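Long-range contact in Orf c02003 protein (Sulfolobus solfataricus P2, PDB 2Q00), which is of unknown function but belongs to the archaeal PaREP1 family, folding as a compact single-chain bundle of helices: residues V9-A14 against E28-A33. Sequence-based numbering, arbitrary orientation.
Sequences VYYEEA and EKYYKA
Tyr10 and Ala14 of helix 6-19 pack against Lys29, Tyr30, Lys32 and Ala33 of helix 23-45, forming an antiparallel helical hairpin within the all-helical fold. The short segments run at 165° to each other, their axes approaching to 7.5 Å. The methyl groups of Ala14 and Ala33 are consistent with this closeness: Tyr10 CB lies 3.6 Å from Ala33 CB, and Ala14 CB 3.5 Å from Lys29 CB.

The firm CH-pi contact places Lys32 CB 3.6 Å from the centroid of the Tyr10 ring, almost on its normal. The extended lysine chain then runs outward from the ring centre, bringing Lys32 CD to 3.5 Å from Tyr10 CE1. The Tyr10 ring reaches this position because its CG lies anti to the carbonyl carbon (chi1 -84°). A serine in place of Tyr10 would probably leave the aliphatic part of Lys32 without its aromatic support and open a gap on this flank. The methyl of Ala14 lies over the face of the Tyr30 ring, at a doubtful spacing.

The aromatic pair is an offset edge-to-face arrangement: Tyr30 turns its edge toward the face of Tyr11, with centroids 5.4 Å apart and planes at 70°. Helix 101-122 adjoins this buried side, touching Tyr11, Tyr30 and Ala33, and the Tyr30 hydroxyl is hydrogen-bonded to Glu15.

Electrostatic pairing lies on the partly exposed flank, and no hydrogen bond joins the segments. The bent chain of Lys29 carries its ammonium group toward the Glu13 carboxylate, where Lys29 NZ and Glu13 OE1 form a salt bridge 3.6 Å long.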
loop_
_atom_site.group_PDB
_atom_site.type_symbol
_atom_site.label_atom_id
_atom_site.label_comp_id
_atom_site.label_asym_id
_atom_site.label_seq_id
_atom_site.Cartn_x
_atom_site.Cartn_y
_atom_site.Cartn_z
ATOM N N VAL A 9 -4.579 4.159 -8.999
ATOM C CA VAL A 9 -3.755 5.025 -9.835
ATOM C C VAL A 9 -2.265 4.893 -9.529
ATOM O O VAL A 9 -1.438 4.822 -10.445
ATOM C CB VAL A 9 -4.165 6.501 -9.691
ATOM C CG1 VAL A 9 -3.251 7.363 -10.523
ATOM C CG2 VAL A 9 -5.600 6.682 -10.144
ATOM N N TYR A 10 -1.918 4.887 -8.246
ATOM C CA TYR A 10 -0.518 4.722 -7.865
ATOM C C TYR A 10 0.004 3.388 -8.373
ATOM O O TYR A 10 1.118 3.308 -8.862
ATOM C CB TYR A 10 -0.356 4.810 -6.342
ATOM C CG TYR A 10 -0.256 6.226 -5.850
ATOM C CD1 TYR A 10 0.741 7.081 -6.337
ATOM C CD2 TYR A 10 -1.123 6.706 -4.871
ATOM C CE1 TYR A 10 0.876 8.371 -5.846
ATOM C CE2 TYR A 10 -0.999 8.003 -4.378
ATOM C CZ TYR A 10 0.006 8.825 -4.858
ATOM O OH TYR A 10 0.195 10.065 -4.287
ATOM N N TYR A 11 -0.811 2.347 -8.260
ATOM C CA TYR A 11 -0.430 1.019 -8.727
ATOM C C TYR A 11 -0.106 1.042 -10.227
ATOM O O TYR A 11 0.949 0.564 -10.660
ATOM C CB TYR A 11 -1.559 0.015 -8.483
ATOM C CG TYR A 11 -1.128 -1.423 -8.677
ATOM C CD1 TYR A 11 -0.373 -2.082 -7.698
ATOM C CD2 TYR A 11 -1.434 -2.111 -9.850
ATOM C CE1 TYR A 11 0.068 -3.381 -7.884
ATOM C CE2 TYR A 11 -0.998 -3.414 -10.050
ATOM C CZ TYR A 11 -0.245 -4.047 -9.063
ATOM O OH TYR A 11 0.197 -5.336 -9.257
ATOM N N GLU A 12 -1.027 1.587 -11.018
ATOM C CA GLU A 12 -0.822 1.673 -12.456
ATOM C C GLU A 12 0.463 2.438 -12.764
ATOM O O GLU A 12 1.227 2.022 -13.636
ATOM C CB GLU A 12 -2.008 2.353 -13.123
ATOM N N GLU A 13 0.708 3.544 -12.056
ATOM C CA GLU A 13 1.934 4.311 -12.286
ATOM C C GLU A 13 3.179 3.493 -11.859
ATOM O O GLU A 13 4.254 3.608 -12.473
ATOM C CB GLU A 13 1.901 5.649 -11.526
ATOM C CG GLU A 13 0.698 6.544 -11.832
ATOM C CD GLU A 13 0.776 7.892 -11.095
ATOM O OE1 GLU A 13 1.139 7.898 -9.887
ATOM O OE2 GLU A 13 0.470 8.947 -11.717
ATOM N N ALA A 14 3.039 2.674 -10.814
ATOM C CA ALA A 14 4.159 1.842 -10.371
ATOM C C ALA A 14 4.421 0.822 -11.490
ATOM O O ALA A 14 5.564 0.589 -11.875
ATOM C CB ALA A 14 3.822 1.130 -9.063
ATOM N N GLU A 28 8.374 3.073 -4.879
ATOM C CA GLU A 28 7.738 4.160 -4.156
ATOM C C GLU A 28 6.260 4.312 -4.518
ATOM O O GLU A 28 5.435 4.610 -3.652
ATOM C CB GLU A 28 8.493 5.471 -4.401
ATOM C CG GLU A 28 8.042 6.618 -3.490
ATOM C CD GLU A 28 7.711 6.164 -2.061
ATOM O OE1 GLU A 28 8.528 5.449 -1.435
ATOM O OE2 GLU A 28 6.624 6.527 -1.562
ATOM N N LYS A 29 5.919 4.097 -5.788
ATOM C CA LYS A 29 4.528 4.221 -6.212
ATOM C C LYS A 29 3.714 3.061 -5.685
ATOM O O LYS A 29 2.541 3.232 -5.317
ATOM C CB LYS A 29 4.419 4.296 -7.735
ATOM C CG LYS A 29 4.351 5.722 -8.274
ATOM C CD LYS A 29 5.696 6.409 -8.311
ATOM C CE LYS A 29 5.578 7.889 -7.952
ATOM N NZ LYS A 29 4.386 8.557 -8.548
ATOM N N TYR A 30 4.331 1.881 -5.650
ATOM C CA TYR A 30 3.657 0.700 -5.127
ATOM C C TYR A 30 3.377 0.934 -3.654
ATOM O O TYR A 30 2.327 0.553 -3.148
ATOM C CB TYR A 30 4.528 -0.544 -5.281
ATOM C CG TYR A 30 4.532 -1.148 -6.670
ATOM C CD1 TYR A 30 3.354 -1.625 -7.241
ATOM C CD2 TYR A 30 5.721 -1.256 -7.405
ATOM C CE1 TYR A 30 3.351 -2.195 -8.509
ATOM C CE2 TYR A 30 5.734 -1.832 -8.678
ATOM C CZ TYR A 30 4.537 -2.303 -9.228
ATOM O OH TYR A 30 4.511 -2.888 -10.478
ATOM N N TYR A 31 4.327 1.553 -2.961
ATOM C CA TYR A 31 4.135 1.819 -1.546
ATOM C C TYR A 31 3.007 2.839 -1.363
ATOM O O TYR A 31 2.132 2.661 -0.525
ATOM C CB TYR A 31 5.421 2.342 -0.910
ATOM C CG TYR A 31 5.257 2.655 0.561
ATOM C CD1 TYR A 31 4.960 1.643 1.480
ATOM C CD2 TYR A 31 5.380 3.964 1.034
ATOM C CE1 TYR A 31 4.790 1.927 2.826
ATOM C CE2 TYR A 31 5.211 4.257 2.380
ATOM C CZ TYR A 31 4.912 3.231 3.270
ATOM O OH TYR A 31 4.702 3.509 4.592
ATOM N N LYS A 32 3.038 3.913 -2.146
ATOM C CA LYS A 32 1.993 4.929 -2.069
ATOM C C LYS A 32 0.641 4.292 -2.368
ATOM O O LYS A 32 -0.361 4.659 -1.768
ATOM C CB LYS A 32 2.271 6.068 -3.051
ATOM C CG LYS A 32 3.364 7.011 -2.585
ATOM C CD LYS A 32 3.576 8.150 -3.566
ATOM C CE LYS A 32 4.604 9.164 -3.055
ATOM N NZ LYS A 32 4.701 10.319 -4.016
ATOM N N ALA A 33 0.622 3.332 -3.291
ATOM C CA ALA A 33 -0.609 2.627 -3.626
ATOM C C ALA A 33 -1.093 1.914 -2.372
ATOM O O ALA A 33 -2.291 1.881 -2.082
ATOM C CB ALA A 33 -0.370 1.598 -4.760
#